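Local atomic coordinates of SsRai1 (PDB entry 5BTO), a protein that removes NAD caps, and hydrolyses m7G-capped and 5'-triphosphate ends, of RNA with a divalent metal cation, and stabilises and stimulates the exoribonuclease Rat1. Residues T260-E264 with F295-S299; K74-P79 with M210-Y214. All coordinates share one frame; numbering follows the deposited sequence.

Contact 1: residues T260-E264 with F295-S299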
# COMPACT_ATOMS: atom_id res chain seq x y z
N THR A 260 22.91 19.96 -17.28
CA THR A 260 22.65 18.67 -17.90
C THR A 260 23.16 18.73 -19.33
O THR A 260 23.48 19.81 -19.83
CB THR A 260 21.15 18.33 -17.86
OG1 THR A 260 20.95 16.94 -18.15
CG2 THR A 260 20.37 19.19 -18.85
N ARG A 261 23.26 17.58 -20.00
CA ARG A 261 23.72 17.56 -21.38
C ARG A 261 22.64 18.11 -22.30
O ARG A 261 21.45 17.96 -22.04
CB ARG A 261 24.09 16.13 -21.78
CG ARG A 261 24.64 15.99 -23.20
CD ARG A 261 25.23 14.61 -23.44
NE ARG A 261 25.70 14.48 -24.81
CZ ARG A 261 26.39 13.44 -25.26
NH1 ARG A 261 26.71 12.45 -24.44
NH2 ARG A 261 26.78 13.39 -26.54
N ILE A 262 23.06 18.77 -23.38
CA ILE A 262 22.13 19.23 -24.41
C ILE A 262 21.23 18.09 -24.88
O ILE A 262 21.63 16.93 -24.87
CB ILE A 262 22.85 19.84 -25.63
CG1 ILE A 262 23.91 18.89 -26.17
CG2 ILE A 262 23.49 21.17 -25.26
CD1 ILE A 262 24.63 19.44 -27.41
N LEU A 263 20.01 18.45 -25.28
CA LEU A 263 18.98 17.48 -25.63
C LEU A 263 19.06 17.12 -27.10
O LEU A 263 18.23 17.56 -27.90
CB LEU A 263 17.60 18.05 -25.30
CG LEU A 263 17.39 18.53 -23.86
CD1 LEU A 263 15.95 19.01 -23.64
CD2 LEU A 263 17.74 17.42 -22.88
N GLU A 264 20.03 16.30 -27.47
CA GLU A 264 20.27 16.00 -28.88
C GLU A 264 19.67 14.68 -29.35
O GLU A 264 19.85 14.29 -30.51
CB GLU A 264 21.77 16.09 -29.20
CG GLU A 264 22.68 15.40 -28.20
CD GLU A 264 24.15 15.64 -28.51
OE1 GLU A 264 24.44 16.09 -29.64
OE2 GLU A 264 25.01 15.39 -27.64
N PHE A 295 22.69 23.94 -20.19
CA PHE A 295 22.81 22.79 -21.07
C PHE A 295 24.17 22.79 -21.75
O PHE A 295 24.55 23.78 -22.38
CB PHE A 295 21.69 22.81 -22.12
CG PHE A 295 20.31 22.66 -21.55
CD1 PHE A 295 19.60 23.77 -21.09
CD2 PHE A 295 19.71 21.40 -21.46
CE1 PHE A 295 18.32 23.62 -20.54
CE2 PHE A 295 18.44 21.25 -20.92
CZ PHE A 295 17.74 22.37 -20.47
N ARG A 296 24.91 21.70 -21.63
CA ARG A 296 26.29 21.67 -22.12
C ARG A 296 26.52 20.52 -23.08
O ARG A 296 25.83 19.51 -23.02
CB ARG A 296 27.28 21.61 -20.95
CG ARG A 296 26.97 20.51 -19.94
CD ARG A 296 28.02 19.42 -20.01
NE ARG A 296 27.57 18.17 -19.39
CZ ARG A 296 27.75 16.97 -19.92
NH1 ARG A 296 28.38 16.84 -21.09
NH2 ARG A 296 27.30 15.89 -19.30
N ASP A 297 27.50 20.68 -23.97
CA ASP A 297 27.80 19.64 -24.95
C ASP A 297 28.89 18.67 -24.46
O ASP A 297 29.29 18.73 -23.30
CB ASP A 297 28.14 20.23 -26.33
CG ASP A 297 29.41 21.07 -26.35
OD1 ASP A 297 30.25 20.94 -25.43
OD2 ASP A 297 29.59 21.85 -27.31
N ASP A 298 29.32 17.77 -25.33
CA ASP A 298 30.36 16.79 -25.01
C ASP A 298 31.67 17.43 -24.56
O ASP A 298 32.41 16.85 -23.75
CB ASP A 298 30.66 15.90 -26.21
CG ASP A 298 29.72 14.74 -26.32
OD1 ASP A 298 29.81 13.82 -25.47
OD2 ASP A 298 28.89 14.73 -27.25
N SER A 299 31.98 18.60 -25.10
CA SER A 299 33.22 19.28 -24.74
C SER A 299 32.98 20.18 -23.53
O SER A 299 33.86 20.94 -23.13
CB SER A 299 33.75 20.09 -25.92
OG SER A 299 34.17 19.23 -26.96

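Contact 2: residues K74-P79 with M210-Y214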
# COMPACT_ATOMS: atom_id res chain seq x y z
N LYS A 74 41.96 22.29 -10.48
CA LYS A 74 42.09 22.91 -9.16
C LYS A 74 40.85 22.72 -8.30
O LYS A 74 40.75 23.31 -7.22
CB LYS A 74 42.37 24.41 -9.31
CG LYS A 74 43.46 24.77 -10.31
CD LYS A 74 43.48 26.27 -10.53
CE LYS A 74 42.06 26.80 -10.69
NZ LYS A 74 41.99 28.29 -10.74
N PHE A 75 39.91 21.91 -8.76
CA PHE A 75 38.68 21.68 -8.01
C PHE A 75 39.00 21.30 -6.57
O PHE A 75 39.69 20.32 -6.32
CB PHE A 75 37.83 20.59 -8.67
CG PHE A 75 36.49 20.38 -8.01
CD1 PHE A 75 35.76 21.45 -7.51
CD2 PHE A 75 35.94 19.10 -7.92
CE1 PHE A 75 34.52 21.25 -6.92
CE2 PHE A 75 34.70 18.90 -7.33
CZ PHE A 75 34.00 19.98 -6.83
N LYS A 76 38.52 22.11 -5.63
CA LYS A 76 38.70 21.82 -4.22
C LYS A 76 37.50 21.04 -3.71
O LYS A 76 36.47 21.61 -3.35
CB LYS A 76 38.90 23.10 -3.42
CG LYS A 76 39.14 22.89 -1.93
CD LYS A 76 40.01 23.99 -1.35
CE LYS A 76 39.41 25.37 -1.60
NZ LYS A 76 40.33 26.45 -1.15
N LYS A 77 37.64 19.72 -3.69
CA LYS A 77 36.53 18.81 -3.42
C LYS A 77 36.62 18.26 -2.00
O LYS A 77 37.60 17.64 -1.63
CB LYS A 77 36.53 17.67 -4.44
CG LYS A 77 35.42 16.64 -4.27
CD LYS A 77 35.56 15.53 -5.31
CE LYS A 77 34.62 14.37 -5.03
NZ LYS A 77 33.19 14.77 -5.13
N ILE A 78 35.58 18.51 -1.22
CA ILE A 78 35.53 18.04 0.16
C ILE A 78 35.37 16.52 0.17
O ILE A 78 34.59 15.97 -0.60
CB ILE A 78 34.38 18.72 0.92
CG1 ILE A 78 34.50 18.49 2.43
CG2 ILE A 78 33.02 18.26 0.39
CD1 ILE A 78 33.48 19.26 3.24
N PRO A 79 36.13 15.83 1.04
CA PRO A 79 36.06 14.37 1.12
C PRO A 79 34.64 13.90 1.43
O PRO A 79 34.04 14.37 2.39
CB PRO A 79 37.00 14.04 2.29
CG PRO A 79 37.93 15.20 2.37
CD PRO A 79 37.11 16.40 1.99
N MET A 210 38.61 29.96 -8.81
CA MET A 210 38.68 28.58 -8.33
C MET A 210 37.31 28.07 -7.90
O MET A 210 36.50 28.83 -7.38
CB MET A 210 39.67 28.47 -7.17
CG MET A 210 39.88 27.06 -6.65
SD MET A 210 41.18 26.97 -5.40
CE MET A 210 41.17 25.23 -5.01
N VAL A 211 37.06 26.79 -8.13
CA VAL A 211 35.78 26.17 -7.80
C VAL A 211 35.92 25.20 -6.64
O VAL A 211 36.90 24.45 -6.56
CB VAL A 211 35.19 25.43 -9.01
CG1 VAL A 211 33.91 24.69 -8.63
CG2 VAL A 211 34.93 26.39 -10.15
N ASN A 212 34.93 25.20 -5.74
CA ASN A 212 34.95 24.33 -4.57
C ASN A 212 33.55 23.86 -4.19
O ASN A 212 32.55 24.46 -4.59
CB ASN A 212 35.59 25.04 -3.38
CG ASN A 212 34.63 26.00 -2.68
OD1 ASN A 212 33.84 25.59 -1.84
ND2 ASN A 212 34.71 27.27 -3.03
N ASN A 213 33.47 22.78 -3.42
CA ASN A 213 32.18 22.33 -2.91
C ASN A 213 32.12 22.34 -1.39
O ASN A 213 31.25 21.70 -0.79
CB ASN A 213 31.79 20.97 -3.49
CG ASN A 213 32.65 19.83 -2.97
OD1 ASN A 213 33.61 20.05 -2.23
ND2 ASN A 213 32.29 18.61 -3.33
N TYR A 214 33.05 23.06 -0.77
CA TYR A 214 33.02 23.28 0.67
C TYR A 214 31.90 24.24 1.05
O TYR A 214 31.16 24.02 2.00
CB TYR A 214 34.35 23.85 1.16
CG TYR A 214 35.41 22.81 1.39
CD1 TYR A 214 36.11 22.26 0.33
CD2 TYR A 214 35.72 22.37 2.68
CE1 TYR A 214 37.08 21.30 0.53
CE2 TYR A 214 36.69 21.42 2.89
CZ TYR A 214 37.37 20.88 1.82
OH TYR A 214 38.34 19.93 2.02
O HOH W 1 40.06 18.96 0.10

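Contact 1: residues T260-E264 with F295-S299
With CG trans to the backbone N (chi1 -178°) and an extended chain beyond it, Arg261 carries its guanidinium along segment 295-299 to Asp298, whose chi1 of -85° turns the carboxylate back to meet it. Arg261 NH2 and Asp298 OD2 form a salt bridge 2.6 Å long, but the two flat groups stand 79° apart and Asp298 OD1 lies over one guanidinium face, so this is not a side-by-side pairing. The same arginine grips Glu264 side-on, NE and NH2 (2.9 Å) converging on the single oxygen OE2 through bent bonds, with the acceptor tilted slightly from the guanidinium plane.

Beside this network the ends of strands 254-261 and 290-296 run parallel. Arg296 N donates to Thr260 O at 3.0 Å, and Ile262 N to Arg296 O at 2.9 Å. Arg261 CB lies over one face of the Arg296 guanidinium, whose NH1 bonds Asp297 O. Thr260 and Phe295 point to the same face of the sheet, where Thr260 CG2 lies 3.5 Å from Phe295 CD2; Leu263 CG approaches CE2 of that ring, and Arg261 O sits at its edge. Phe272 of helix 266-286, the crossover helix of this beta-alpha-beta unit, meets the Phe295 ring edge-to-face. Ile262 CD1 rests 3.8 Å from Asp297 CB, while the Asp297 carboxylate turns to Arg303 of the next strand.

Glu264 OE2 and Asp298 OD2, 4.0 Å apart, thus share Arg261 NH2, whose positive charge probably offsets their repulsion and links the loops that leave two neighbouring strands.

Contact 2: residues K74-P79 with M210-Y214
Two irregular loop segments lie alongside each other here, their directions only 9° apart, joined by a single backbone bridge at Lys76 and Asn212. One loop leads toward helix 87-101, the other into strand 216-225 of the large mixed sheet. Lys76 N donates almost straight to Val211 O (3.0 Å, 174°), and Lys76 O accepts from Asn213 N at 3.2 Å. Where the bridge ends, the Asn213 side chain takes over: its CG lies between the backbone N and carbonyl carbon (chi1 70°), bringing OD1 to Ile78 N at 2.7 Å. That bond is nearly straight and uses a lone pair in the amide plane.

Tyr214 reaches across with its ring facing Ile78. Ile78 CB stands 3.8 Å from the Tyr214 ring centroid, almost on the normal, a CH-pi contact, while CG1 and CD1 spread over the CE2 and CD2 side. Lys76 CG approaches Tyr214 CE1, and a water joins Tyr214 OH (2.8 Å) to Lys77 O. An alanine here in place of Tyr214, lacking the ring, would probably open a gap over Ile78 and leave the water held less firmly.

Phe75 sends CE1 to within 3.9 Å of Val211 CG1, with Val211 O at its ring edge; Phe180 and Tyr183 of helix 169-188 join the same cluster. At the other end, Met210 extends its CE methyl close to Lys76 CB.

The side-chain amide thus extends the single backbone bridge by one more bond, satisfying Ile78 N, while aromatic and aliphatic packing holds together loops near Glu186, a metal ligand, and Glu235, a substrate-binding residue.

Overall arrangement
Both contacts lie in the PD-(D/E)XK nuclease fold of the RAI1 family, and both segments of contact 2 precede those of contact 1 in the chain. Their centres are 23 Å apart and their nearest atoms about 14 Å, without touching. Contact 1 joins the parallel ends of strands 254-261 and 290-296 in the four-stranded mixed sheet; contact 2 pairs loops, one of which leads into strand 216-225 of the ten-stranded sheet. Strand 254-261 carries the metal-binding Glu256 and Leu257 and substrate-binding Lys258, whereas contact 2 lies near Glu186 and Glu235. Both thus lie near residues of the metal and substrate site, consistent with framing it from different elements of the fold.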